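Local coordinates for putative cell adhesion protein (Bacteroides fragilis, PDB 4H40) that probably serves as a fimbrillin-like pilus subunit with a putative role in cell adhesion, at residues B[60-65]-B[219-224]; B[151-156]-B[173-178]; B[184-189]-B[282-287]; B[299-304]-B[310-315]. One frame throughout, in Å; residues are numbered along the deposited sequence.

The four contacts fall into two groups on opposite sides of the chain's centre. Contacts 1 and 2 lie about 12 Å apart, centre to centre, and touch where M152 packs on V222; contact 2 comes between the two segments of contact 1 along the chain. Contacts 3 and 4 have centres about 8 Å apart and share side-chain and backbone contacts, with strands 177-190 and 296-305 as parallel neighbours. Centres of contacts 2 and 3 are about 37 Å apart, yet both use strand 177-190, which therefore joins the two ends of this all-beta protein. Contact 4 comes last in sequence; like contact 3, it reaches the second subunit, so these two contacts lie at a subunit interface.

Contact 1. Residues B[60-65]-B[219-224]; sequences VVYDDA and FDWVNG
A short 3-10 turn, residues 221-223, is laid against strand 56-62 at Y62, with V222 packing on the ring of Y62 and W221 meeting its hydroxyl. The nearest pair of alpha carbons across the contact, those of Y62 and V222, is 8.7 Å apart, so side chains alone bridge the gap; no hydrogen bond crosses it. The main interaction is CH-pi. The CG2 methyl of V222 stands 3.6 Å from the centroid of the Y62 ring and only 8° off its normal, which places it over the middle of one face. Two torsions account for this: V222 CG2 lies anti to its own backbone N, and the Y62 ring swings beside the backbone N (chi1 -56°). Beyond the face, the phenol end of the tyrosine continues to W221, whose side chain crosses it at about a right angle. Y62 OH approaches the indole obliquely, 3.9 Å from W221 CE3, a packing distance. Backbone bonds from N223 N to D220 O at 3.2 Å and from G224 N to W221 O at 3.1 Å close the turn, from which the CB atoms of W221 and V222 both point toward 60-65. All three touching residues are buried. Strand 113-121 underlies the site: it is bonded to the strand of Y62 through the backbones of V60 with R118 and Y62 with Y116, while the Y62 side chain touches R118, which also makes a cation-pi contact with W221. F131 adds a further ring beside W221, and L120 supports the indole from the same strand 113-121.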
loop_
_atom_site.group_PDB
_atom_site.type_symbol
_atom_site.label_atom_id
_atom_site.label_comp_id
_atom_site.label_asym_id
_atom_site.label_seq_id
_atom_site.Cartn_x
_atom_site.Cartn_y
_atom_site.Cartn_z
ATOM N N VAL B 60 -23.736 29.637 -15.198
ATOM C CA VAL B 60 -25.055 28.994 -15.375
ATOM C C VAL B 60 -26.053 29.800 -14.537
ATOM O O VAL B 60 -25.876 29.897 -13.314
ATOM C CB VAL B 60 -25.071 27.473 -14.988
ATOM C CG1 VAL B 60 -26.408 26.816 -15.341
ATOM C CG2 VAL B 60 -23.906 26.702 -15.609
ATOM N N VAL B 61 -27.071 30.400 -15.192
ATOM C CA VAL B 61 -28.062 31.241 -14.521
ATOM C C VAL B 61 -29.405 30.511 -14.389
ATOM O O VAL B 61 -29.830 29.810 -15.307
ATOM C CB VAL B 61 -28.212 32.609 -15.233
ATOM C CG1 VAL B 61 -29.326 33.455 -14.623
ATOM C CG2 VAL B 61 -26.900 33.379 -15.200
ATOM N N TYR B 62 -30.045 30.684 -13.217
ATOM C CA TYR B 62 -31.363 30.162 -12.847
ATOM C C TYR B 62 -32.259 31.299 -12.335
ATOM O O TYR B 62 -31.736 32.282 -11.812
ATOM C CB TYR B 62 -31.245 29.076 -11.762
ATOM C CG TYR B 62 -30.335 27.922 -12.118
ATOM C CD1 TYR B 62 -28.983 27.951 -11.799
ATOM C CD2 TYR B 62 -30.837 26.773 -12.724
ATOM C CE1 TYR B 62 -28.142 26.886 -12.115
ATOM C CE2 TYR B 62 -30.010 25.690 -13.025
ATOM C CZ TYR B 62 -28.665 25.748 -12.713
ATOM O OH TYR B 62 -27.849 24.683 -13.018
ATOM N N ASP B 63 -33.597 31.168 -12.441
ATOM C CA ASP B 63 -34.483 32.201 -11.893
ATOM C C ASP B 63 -34.622 31.984 -10.362
ATOM O O ASP B 63 -33.965 31.088 -9.820
ATOM C CB ASP B 63 -35.850 32.229 -12.615
ATOM C CG ASP B 63 -36.677 30.952 -12.601
ATOM O OD1 ASP B 63 -36.342 30.030 -11.829
ATOM O OD2 ASP B 63 -37.681 30.889 -13.340
ATOM N N ASP B 64 -35.465 32.789 -9.674
ATOM C CA ASP B 64 -35.681 32.687 -8.221
ATOM C C ASP B 64 -36.294 31.324 -7.801
ATOM O O ASP B 64 -36.150 30.927 -6.645
ATOM C CB ASP B 64 -36.547 33.858 -7.696
ATOM C CG ASP B 64 -37.776 34.190 -8.522
ATOM O OD1 ASP B 64 -38.660 33.309 -8.658
ATOM O OD2 ASP B 64 -37.882 35.347 -8.987
ATOM N N ALA B 65 -36.933 30.606 -8.746
ATOM C CA ALA B 65 -37.540 29.294 -8.524
ATOM C C ALA B 65 -36.587 28.134 -8.932
ATOM O O ALA B 65 -37.013 26.975 -8.976
ATOM C CB ALA B 65 -38.853 29.196 -9.284
ATOM N N PHE B 219 -30.352 13.551 -12.689
ATOM C CA PHE B 219 -29.393 14.225 -11.829
ATOM C C PHE B 219 -29.847 15.674 -11.659
ATOM O O PHE B 219 -29.842 16.441 -12.630
ATOM C CB PHE B 219 -28.014 14.130 -12.512
ATOM C CG PHE B 219 -26.821 14.542 -11.695
ATOM C CD1 PHE B 219 -26.327 15.838 -11.763
ATOM C CD2 PHE B 219 -26.158 13.624 -10.896
ATOM C CE1 PHE B 219 -25.205 16.212 -11.026
ATOM C CE2 PHE B 219 -25.037 13.999 -10.162
ATOM C CZ PHE B 219 -24.569 15.291 -10.233
ATOM N N ASP B 220 -30.275 16.044 -10.443
ATOM C CA ASP B 220 -30.776 17.396 -10.196
ATOM C C ASP B 220 -29.672 18.214 -9.518
ATOM O O ASP B 220 -29.691 18.431 -8.309
ATOM C CB ASP B 220 -32.078 17.333 -9.369
ATOM C CG ASP B 220 -32.870 18.625 -9.243
ATOM O OD1 ASP B 220 -32.655 19.548 -10.073
ATOM O OD2 ASP B 220 -33.751 18.692 -8.358
ATOM N N TRP B 221 -28.685 18.634 -10.317
ATOM C CA TRP B 221 -27.506 19.357 -9.857
ATOM C C TRP B 221 -27.832 20.651 -9.091
ATOM O O TRP B 221 -27.230 20.891 -8.052
ATOM C CB TRP B 221 -26.577 19.673 -11.038
ATOM C CG TRP B 221 -25.251 20.232 -10.623
ATOM C CD1 TRP B 221 -24.431 19.762 -9.636
ATOM C CD2 TRP B 221 -24.594 21.379 -11.180
ATOM N NE1 TRP B 221 -23.305 20.542 -9.547
ATOM C CE2 TRP B 221 -23.371 21.537 -10.489
ATOM C CE3 TRP B 221 -24.896 22.258 -12.229
ATOM C CZ2 TRP B 221 -22.479 22.577 -10.773
ATOM C CZ3 TRP B 221 -23.996 23.270 -12.528
ATOM C CH2 TRP B 221 -22.807 23.426 -11.801
ATOM N N VAL B 222 -28.788 21.454 -9.578
ATOM C CA VAL B 222 -29.175 22.732 -8.968
ATOM C C VAL B 222 -29.760 22.555 -7.519
ATOM O O VAL B 222 -29.705 23.494 -6.714
ATOM C CB VAL B 222 -30.132 23.510 -9.899
ATOM C CG1 VAL B 222 -31.493 22.839 -10.011
ATOM C CG2 VAL B 222 -30.259 24.968 -9.479
ATOM N N ASN B 223 -30.273 21.362 -7.181
ATOM C CA ASN B 223 -30.826 21.151 -5.851
ATOM C C ASN B 223 -29.869 20.363 -4.923
ATOM O O ASN B 223 -30.263 20.006 -3.810
ATOM C CB ASN B 223 -32.190 20.503 -5.938
ATOM C CG ASN B 223 -33.250 21.487 -6.370
ATOM O OD1 ASN B 223 -33.653 21.522 -7.535
ATOM N ND2 ASN B 223 -33.691 22.346 -5.453
ATOM N N GLY B 224 -28.622 20.158 -5.359
ATOM C CA GLY B 224 -27.586 19.524 -4.544
ATOM C C GLY B 224 -27.048 18.152 -4.924
ATOM O O GLY B 224 -26.233 17.603 -4.175
#

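Contact 2. Residues B[151-156]-B[173-178]; sequences AMTAVT and YLPPII
A151 makes the first touch, through its backbone: its carbonyl O lies 4.2 Å from CG of the P175 ring, while its methyl points away from 173-178. The closest alpha carbons of the two segments are also those of A151 and P175, 7.7 Å apart, too far for strand pairing. M152, a selenomethionine, likewise turns from P175; its side chain packs on K66 and R118 instead. T153 then points at the proline, its OG1 coming to 3.5 Å from P175 CG, with P175 CD further off at 4.1 Å. A chi1 of 47° sets the hydroxyl between the backbone N and the carbonyl carbon, which is what presents oxygen rather than the CG2 methyl to the ring. Since P175 offers carbon atoms, the encounter is van der Waals packing, and no hydrogen bond joins the segments. The following residues run as strand 153-157, fastened to strand 113-121 by backbone bonds of T153 with F117 and V155 with Y115. In segment 173-178, L174 bonds through its backbone to V19, and I177 to G22 and Y24, while the L174 side chain also rests on F117. Two segments bonded to different partners, with no backbone pairing between them, are consistent with facing layers of a beta sandwich, as in the transthyretin clan to which this family belongs.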
loop_
_atom_site.group_PDB
_atom_site.type_symbol
_atom_site.label_atom_id
_atom_site.label_comp_id
_atom_site.label_asym_id
_atom_site.label_seq_id
_atom_site.Cartn_x
_atom_site.Cartn_y
_atom_site.Cartn_z
ATOM N N ALA B 151 -20.790 26.559 -1.919
ATOM C CA ALA B 151 -22.234 26.429 -2.158
ATOM C C ALA B 151 -22.748 27.542 -3.046
ATOM O O ALA B 151 -22.203 28.656 -3.036
ATOM C CB ALA B 151 -22.987 26.427 -0.841
HETATM N N MSE B 152 -23.799 27.219 -3.821
HETATM C CA MSE B 152 -24.487 28.095 -4.761
HETATM C C MSE B 152 -25.053 29.319 -4.050
HETATM O O MSE B 152 -25.598 29.210 -2.950
HETATM C CB MSE B 152 -25.604 27.315 -5.472
HETATM C CG MSE B 152 -26.483 28.170 -6.365
HETATM SE SE MSE B 152 -27.901 27.177 -7.233
HETATM C CE MSE B 152 -28.877 26.587 -5.665
ATOM N N THR B 153 -24.920 30.484 -4.694
ATOM C CA THR B 153 -25.409 31.747 -4.160
ATOM C C THR B 153 -26.417 32.379 -5.094
ATOM O O THR B 153 -26.515 32.039 -6.277
ATOM C CB THR B 153 -24.246 32.714 -3.870
ATOM O OG1 THR B 153 -23.345 32.749 -4.982
ATOM C CG2 THR B 153 -23.499 32.345 -2.609
ATOM N N ALA B 154 -27.203 33.283 -4.526
ATOM C CA ALA B 154 -28.178 34.078 -5.244
ATOM C C ALA B 154 -27.650 35.500 -5.364
ATOM O O ALA B 154 -26.842 35.947 -4.535
ATOM C CB ALA B 154 -29.517 34.047 -4.529
ATOM N N VAL B 155 -28.066 36.190 -6.427
ATOM C CA VAL B 155 -27.701 37.583 -6.702
ATOM C C VAL B 155 -28.963 38.360 -7.028
ATOM O O VAL B 155 -29.835 37.846 -7.729
ATOM C CB VAL B 155 -26.614 37.719 -7.816
ATOM C CG1 VAL B 155 -27.063 37.114 -9.157
ATOM C CG2 VAL B 155 -26.156 39.173 -7.979
ATOM N N THR B 156 -29.065 39.579 -6.500
ATOM C CA THR B 156 -30.181 40.470 -6.804
ATOM C C THR B 156 -29.628 41.593 -7.673
ATOM O O THR B 156 -28.691 42.281 -7.273
ATOM C CB THR B 156 -30.877 40.961 -5.531
ATOM O OG1 THR B 156 -31.315 39.829 -4.783
ATOM C CG2 THR B 156 -32.068 41.861 -5.833
ATOM N N TYR B 173 -19.776 38.898 -7.647
ATOM C CA TYR B 173 -18.677 38.262 -6.920
ATOM C C TYR B 173 -18.909 36.740 -6.885
ATOM O O TYR B 173 -19.901 36.252 -6.311
ATOM C CB TYR B 173 -18.516 38.871 -5.512
ATOM C CG TYR B 173 -17.984 40.289 -5.538
ATOM C CD1 TYR B 173 -16.619 40.541 -5.662
ATOM C CD2 TYR B 173 -18.845 41.380 -5.443
ATOM C CE1 TYR B 173 -16.122 41.845 -5.698
ATOM C CE2 TYR B 173 -18.361 42.691 -5.474
ATOM C CZ TYR B 173 -16.996 42.920 -5.606
ATOM O OH TYR B 173 -16.491 44.207 -5.641
ATOM N N LEU B 174 -18.005 36.002 -7.556
ATOM C CA LEU B 174 -18.107 34.560 -7.672
ATOM C C LEU B 174 -17.551 33.878 -6.460
ATOM O O LEU B 174 -16.479 34.265 -5.988
ATOM C CB LEU B 174 -17.389 34.026 -8.923
ATOM C CG LEU B 174 -17.836 34.511 -10.294
ATOM C CD1 LEU B 174 -17.291 33.619 -11.340
ATOM C CD2 LEU B 174 -19.327 34.535 -10.424
ATOM N N PRO B 175 -18.238 32.832 -5.945
ATOM C CA PRO B 175 -17.656 32.076 -4.836
ATOM C C PRO B 175 -16.516 31.164 -5.345
ATOM O O PRO B 175 -16.441 30.910 -6.556
ATOM C CB PRO B 175 -18.845 31.266 -4.294
ATOM C CG PRO B 175 -20.036 31.609 -5.179
ATOM C CD PRO B 175 -19.499 32.216 -6.409
ATOM N N PRO B 176 -15.581 30.691 -4.494
ATOM C CA PRO B 176 -14.555 29.778 -5.014
ATOM C C PRO B 176 -15.199 28.459 -5.490
ATOM O O PRO B 176 -16.312 28.118 -5.076
ATOM C CB PRO B 176 -13.609 29.573 -3.829
ATOM C CG PRO B 176 -14.404 29.908 -2.622
ATOM C CD PRO B 176 -15.464 30.881 -3.030
ATOM N N ILE B 177 -14.528 27.757 -6.424
ATOM C CA ILE B 177 -15.011 26.485 -6.962
ATOM C C ILE B 177 -14.055 25.361 -6.495
ATOM O O ILE B 177 -12.986 25.624 -5.966
ATOM C CB ILE B 177 -15.258 26.548 -8.499
ATOM C CG1 ILE B 177 -13.993 26.970 -9.300
ATOM C CG2 ILE B 177 -16.473 27.446 -8.814
ATOM C CD1 ILE B 177 -14.206 27.184 -10.853
ATOM N N ILE B 178 -14.475 24.125 -6.607
ATOM C CA ILE B 178 -13.734 22.975 -6.095
ATOM C C ILE B 178 -13.941 21.819 -7.054
ATOM O O ILE B 178 -14.908 21.823 -7.833
ATOM C CB ILE B 178 -14.220 22.686 -4.632
ATOM C CG1 ILE B 178 -13.364 21.642 -3.887
ATOM C CG2 ILE B 178 -15.741 22.438 -4.537
ATOM C CD1 ILE B 178 -13.409 21.744 -2.409
#

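Contact 3. Residues B[184-189]-B[282-287]; sequences MQFTVR and YQMLLT
F186 and the selenomethionine M284 bury the most surface here, with L286 close behind. The terminal methyl of M284, CE, comes to the edge of the phenyl ring, near its plane, and stands 4.2 Å from F186 CE1. The bend at the last torsion of M284 (chi3 41°) turns that methyl to the ring as the two side chains run antiparallel past one another. L286 takes up the second point of contact: its CD1 lies 4.3 Å from CE of M184, another selenomethionine. Backbones stay far apart, with F186 CA and M284 CA separated by 11.2 Å, and there is no hydrogen bond between the segments. Such spacing is that of facing layers in a beta sandwich: strand 177-190 pairs with 251-257 and 296-305, whereas 278-287 is an outermost strand, within this chain, of a separate four-stranded antiparallel sheet. Alternate residues, M184 and F186 against M284 and L286, point into the shared core. There Y299 and W314 pack on both M284 and L286, and V269 lies against F186. From the other side of its strand, L285 packs on S264 of the second subunit.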
loop_
_atom_site.group_PDB
_atom_site.type_symbol
_atom_site.label_atom_id
_atom_site.label_comp_id
_atom_site.label_asym_id
_atom_site.label_seq_id
_atom_site.Cartn_x
_atom_site.Cartn_y
_atom_site.Cartn_z
HETATM N N MSE B 184 -5.334 11.269 -9.693
HETATM C CA MSE B 184 -4.277 10.289 -9.469
HETATM C C MSE B 184 -2.997 10.873 -10.034
HETATM O O MSE B 184 -3.023 11.503 -11.096
HETATM C CB MSE B 184 -4.596 8.920 -10.068
HETATM C CG MSE B 184 -5.742 8.236 -9.356
HETATM SE SE MSE B 184 -6.069 6.385 -9.868
HETATM C CE MSE B 184 -4.914 5.537 -8.585
ATOM N N GLN B 185 -1.898 10.760 -9.281
ATOM C CA GLN B 185 -0.618 11.239 -9.727
ATOM C C GLN B 185 0.443 10.186 -9.485
ATOM O O GLN B 185 0.462 9.570 -8.435
ATOM C CB GLN B 185 -0.267 12.534 -9.028
ATOM C CG GLN B 185 0.964 13.146 -9.605
ATOM C CD GLN B 185 1.359 14.341 -8.840
ATOM O OE1 GLN B 185 0.960 15.452 -9.163
ATOM N NE2 GLN B 185 2.168 14.138 -7.827
ATOM N N PHE B 186 1.322 9.986 -10.469
ATOM C CA PHE B 186 2.438 9.058 -10.442
ATOM C C PHE B 186 3.724 9.838 -10.750
ATOM O O PHE B 186 3.819 10.520 -11.775
ATOM C CB PHE B 186 2.218 7.897 -11.438
ATOM C CG PHE B 186 0.849 7.247 -11.295
ATOM C CD1 PHE B 186 0.635 6.229 -10.370
ATOM C CD2 PHE B 186 -0.226 7.683 -12.042
ATOM C CE1 PHE B 186 -0.630 5.686 -10.187
ATOM C CE2 PHE B 186 -1.499 7.137 -11.852
ATOM C CZ PHE B 186 -1.694 6.159 -10.918
ATOM N N THR B 187 4.665 9.814 -9.787
ATOM C CA THR B 187 6.005 10.338 -9.927
ATOM C C THR B 187 6.872 9.105 -10.111
ATOM O O THR B 187 6.846 8.216 -9.242
ATOM C CB THR B 187 6.409 11.220 -8.738
ATOM O OG1 THR B 187 5.493 12.310 -8.608
ATOM C CG2 THR B 187 7.814 11.757 -8.877
ATOM N N VAL B 188 7.534 8.983 -11.288
ATOM C CA VAL B 188 8.432 7.844 -11.592
ATOM C C VAL B 188 9.865 8.344 -11.540
ATOM O O VAL B 188 10.256 9.171 -12.367
ATOM C CB VAL B 188 8.139 7.143 -12.938
ATOM C CG1 VAL B 188 9.017 5.919 -13.097
ATOM C CG2 VAL B 188 6.660 6.789 -13.085
ATOM N N ARG B 189 10.637 7.871 -10.559
ATOM C CA ARG B 189 12.025 8.278 -10.379
ATOM C C ARG B 189 12.993 7.362 -11.112
ATOM O O ARG B 189 12.729 6.169 -11.265
ATOM C CB ARG B 189 12.370 8.287 -8.902
ATOM C CG ARG B 189 11.757 9.408 -8.096
ATOM C CD ARG B 189 12.169 9.271 -6.657
ATOM N NE ARG B 189 11.597 10.329 -5.825
ATOM C CZ ARG B 189 11.356 10.217 -4.520
ATOM N NH1 ARG B 189 11.626 9.082 -3.878
ATOM N NH2 ARG B 189 10.828 11.232 -3.848
ATOM N N TYR B 282 5.216 -2.323 -16.358
ATOM C CA TYR B 282 5.074 -2.645 -14.948
ATOM C C TYR B 282 3.645 -2.522 -14.551
ATOM O O TYR B 282 2.982 -1.563 -14.935
ATOM C CB TYR B 282 5.916 -1.700 -14.061
ATOM C CG TYR B 282 7.351 -1.599 -14.491
ATOM C CD1 TYR B 282 8.265 -2.588 -14.159
ATOM C CD2 TYR B 282 7.798 -0.522 -15.251
ATOM C CE1 TYR B 282 9.594 -2.507 -14.560
ATOM C CE2 TYR B 282 9.124 -0.435 -15.669
ATOM C CZ TYR B 282 10.015 -1.439 -15.332
ATOM O OH TYR B 282 11.328 -1.369 -15.731
ATOM N N GLN B 283 3.175 -3.444 -13.737
ATOM C CA GLN B 283 1.804 -3.394 -13.279
ATOM C C GLN B 283 1.702 -3.222 -11.776
ATOM O O GLN B 283 2.287 -4.008 -11.019
ATOM C CB GLN B 283 1.054 -4.662 -13.691
ATOM C CG GLN B 283 -0.337 -4.726 -13.101
ATOM C CD GLN B 283 -1.114 -5.851 -13.667
ATOM O OE1 GLN B 283 -2.091 -5.638 -14.377
ATOM N NE2 GLN B 283 -0.684 -7.069 -13.373
HETATM N N MSE B 284 0.901 -2.231 -11.353
HETATM C CA MSE B 284 0.549 -2.019 -9.963
HETATM C C MSE B 284 -0.908 -2.490 -9.789
HETATM O O MSE B 284 -1.787 -1.896 -10.414
HETATM C CB MSE B 284 0.692 -0.551 -9.546
HETATM C CG MSE B 284 2.099 -0.013 -9.477
HETATM SE SE MSE B 284 2.090 1.996 -9.382
HETATM C CE MSE B 284 0.644 2.231 -8.210
ATOM N N LEU B 285 -1.179 -3.565 -8.992
ATOM C CA LEU B 285 -2.558 -3.949 -8.730
ATOM C C LEU B 285 -2.921 -3.364 -7.392
ATOM O O LEU B 285 -2.233 -3.633 -6.419
ATOM C CB LEU B 285 -2.772 -5.452 -8.791
ATOM C CG LEU B 285 -3.069 -5.998 -10.196
ATOM C CD1 LEU B 285 -2.684 -7.461 -10.291
ATOM C CD2 LEU B 285 -4.535 -5.838 -10.570
ATOM N N LEU B 286 -3.911 -2.464 -7.370
ATOM C CA LEU B 286 -4.336 -1.720 -6.188
ATOM C C LEU B 286 -5.739 -2.109 -5.758
ATOM O O LEU B 286 -6.739 -1.870 -6.444
ATOM C CB LEU B 286 -4.239 -0.207 -6.428
ATOM C CG LEU B 286 -2.938 0.297 -7.095
ATOM C CD1 LEU B 286 -3.055 1.779 -7.529
ATOM C CD2 LEU B 286 -1.724 0.016 -6.231
ATOM N N THR B 287 -5.793 -2.758 -4.612
ATOM C CA THR B 287 -7.036 -3.228 -4.029
ATOM C C THR B 287 -7.374 -2.291 -2.842
ATOM O O THR B 287 -6.478 -1.609 -2.331
ATOM C CB THR B 287 -6.851 -4.711 -3.676
ATOM O OG1 THR B 287 -8.097 -5.322 -3.306
ATOM C CG2 THR B 287 -5.785 -4.920 -2.620
#

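Contact 4. Residues B[299-304]-B[310-315]; sequences YTATVK and TVLTWQ
Six backbone hydrogen bonds join T300, T302 and K304 to Q315, T313 and V311, each pair giving and accepting once. K304 N reaches V311 O at 2.8 Å with an N-H...O angle of 171°, and T313 N reaches T302 O at 3.0 Å. The intervening non-hydrogen-bonded pairs, A301 with W314 and V303 with L312, bring their side chains to the buried face. L312 CD1 bridges both of its neighbours there, 3.5 Å from V303 CG2 and 3.8 Å from A301 CB. Further along, the side chains of Y299 and W314 extend alongside each other in one direction; W314 CD1 sits at the edge of the tyrosine ring, 4.0 Å from Y299 CD2. The other face carries T300, T302, K304, V311, T313 and Q315, the extended K304 crossing T313 at about a right angle. From strand 278-287, Y282 packs against V303 and L312, and Y282 OH is hydrogen-bonded to T310 OG1. Strand 177-190 bonds, parallel, the edge of 299-304 that faces away from 310-315, through Q185, T187 and R189. V311 to W314 in turn pair antiparallel with a strand of the second subunit, so this is a beta hairpin whose second strand continues the sheet across a subunit interface.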
loop_
_atom_site.group_PDB
_atom_site.type_symbol
_atom_site.label_atom_id
_atom_site.label_comp_id
_atom_site.label_asym_id
_atom_site.label_seq_id
_atom_site.Cartn_x
_atom_site.Cartn_y
_atom_site.Cartn_z
ATOM N N TYR B 299 1.249 8.620 -5.877
ATOM C CA TYR B 299 2.137 7.471 -5.827
ATOM C C TYR B 299 3.530 7.924 -6.235
ATOM O O TYR B 299 3.646 8.875 -7.009
ATOM C CB TYR B 299 1.629 6.364 -6.752
ATOM C CG TYR B 299 0.358 5.712 -6.252
ATOM C CD1 TYR B 299 -0.892 6.286 -6.496
ATOM C CD2 TYR B 299 0.398 4.498 -5.565
ATOM C CE1 TYR B 299 -2.063 5.692 -6.026
ATOM C CE2 TYR B 299 -0.765 3.882 -5.122
ATOM C CZ TYR B 299 -1.988 4.503 -5.316
ATOM O OH TYR B 299 -3.114 3.915 -4.806
ATOM N N THR B 300 4.582 7.316 -5.637
ATOM C CA THR B 300 5.986 7.608 -5.957
ATOM C C THR B 300 6.625 6.264 -6.274
ATOM O O THR B 300 6.658 5.362 -5.431
ATOM C CB THR B 300 6.671 8.444 -4.877
ATOM O OG1 THR B 300 5.808 9.543 -4.591
ATOM C CG2 THR B 300 7.948 9.041 -5.342
ATOM N N ALA B 301 6.987 6.083 -7.543
ATOM C CA ALA B 301 7.564 4.833 -7.984
ATOM C C ALA B 301 9.049 5.047 -8.392
ATOM O O ALA B 301 9.396 6.133 -8.846
ATOM C CB ALA B 301 6.739 4.265 -9.134
ATOM N N THR B 302 9.923 4.038 -8.195
ATOM C CA THR B 302 11.322 4.138 -8.593
ATOM C C THR B 302 11.667 2.977 -9.491
ATOM O O THR B 302 11.413 1.843 -9.123
ATOM C CB THR B 302 12.236 4.181 -7.363
ATOM O OG1 THR B 302 11.850 5.268 -6.535
ATOM C CG2 THR B 302 13.694 4.303 -7.723
ATOM N N VAL B 303 12.265 3.255 -10.648
ATOM C CA VAL B 303 12.744 2.221 -11.571
ATOM C C VAL B 303 14.208 1.930 -11.213
ATOM O O VAL B 303 15.033 2.840 -11.225
ATOM C CB VAL B 303 12.557 2.605 -13.060
ATOM C CG1 VAL B 303 12.969 1.458 -13.974
ATOM C CG2 VAL B 303 11.119 2.981 -13.335
ATOM N N LYS B 304 14.509 0.681 -10.842
ATOM C CA LYS B 304 15.845 0.232 -10.428
ATOM C C LYS B 304 16.354 -0.894 -11.296
ATOM O O LYS B 304 15.544 -1.645 -11.827
ATOM C CB LYS B 304 15.781 -0.301 -8.975
ATOM C CG LYS B 304 15.863 0.758 -7.891
ATOM C CD LYS B 304 15.600 0.179 -6.509
ATOM C CE LYS B 304 15.369 1.272 -5.490
ATOM N NZ LYS B 304 14.812 0.758 -4.208
ATOM N N THR B 310 15.227 -5.125 -14.507
ATOM C CA THR B 310 14.672 -3.824 -14.153
ATOM C C THR B 310 13.429 -4.055 -13.267
ATOM O O THR B 310 12.581 -4.877 -13.609
ATOM C CB THR B 310 14.363 -2.978 -15.411
ATOM O OG1 THR B 310 13.108 -3.373 -15.954
ATOM C CG2 THR B 310 15.414 -3.110 -16.492
ATOM N N VAL B 311 13.332 -3.342 -12.137
ATOM C CA VAL B 311 12.174 -3.426 -11.238
ATOM C C VAL B 311 11.584 -2.041 -10.947
ATOM O O VAL B 311 12.280 -1.028 -11.014
ATOM C CB VAL B 311 12.423 -4.180 -9.903
ATOM C CG1 VAL B 311 12.458 -5.668 -10.133
ATOM C CG2 VAL B 311 13.675 -3.710 -9.177
ATOM N N LEU B 312 10.289 -2.023 -10.668
ATOM C CA LEU B 312 9.584 -0.863 -10.221
ATOM C C LEU B 312 9.218 -1.100 -8.773
ATOM O O LEU B 312 8.637 -2.133 -8.446
ATOM C CB LEU B 312 8.347 -0.563 -11.071
ATOM C CG LEU B 312 7.718 0.786 -10.765
ATOM C CD1 LEU B 312 8.366 1.879 -11.547
ATOM C CD2 LEU B 312 6.253 0.782 -10.986
ATOM N N THR B 313 9.634 -0.189 -7.902
ATOM C CA THR B 313 9.292 -0.186 -6.485
ATOM C C THR B 313 8.389 0.997 -6.234
ATOM O O THR B 313 8.699 2.094 -6.700
ATOM C CB THR B 313 10.533 -0.087 -5.548
ATOM O OG1 THR B 313 11.099 1.211 -5.666
ATOM C CG2 THR B 313 11.574 -1.146 -5.797
ATOM N N TRP B 314 7.333 0.829 -5.462
ATOM C CA TRP B 314 6.556 2.001 -5.156
ATOM C C TRP B 314 6.175 2.058 -3.698
ATOM O O TRP B 314 6.317 1.104 -2.954
ATOM C CB TRP B 314 5.334 2.194 -6.068
ATOM C CG TRP B 314 4.186 1.294 -5.799
ATOM C CD1 TRP B 314 3.054 1.589 -5.094
ATOM C CD2 TRP B 314 4.003 -0.018 -6.327
ATOM N NE1 TRP B 314 2.178 0.533 -5.138
ATOM C CE2 TRP B 314 2.742 -0.481 -5.873
ATOM C CE3 TRP B 314 4.803 -0.874 -7.111
ATOM C CZ2 TRP B 314 2.256 -1.771 -6.186
ATOM C CZ3 TRP B 314 4.315 -2.134 -7.436
ATOM C CH2 TRP B 314 3.066 -2.580 -6.962
ATOM N N GLN B 315 5.792 3.252 -3.302
ATOM C CA GLN B 315 5.333 3.637 -2.000
ATOM C C GLN B 315 4.200 4.644 -2.156
ATOM O O GLN B 315 4.105 5.388 -3.155
ATOM C CB GLN B 315 6.479 4.187 -1.156
ATOM C CG GLN B 315 7.292 5.301 -1.822
ATOM C CD GLN B 315 8.689 5.446 -1.248
ATOM O OE1 GLN B 315 9.168 4.625 -0.438
ATOM N NE2 GLN B 315 9.389 6.487 -1.692
#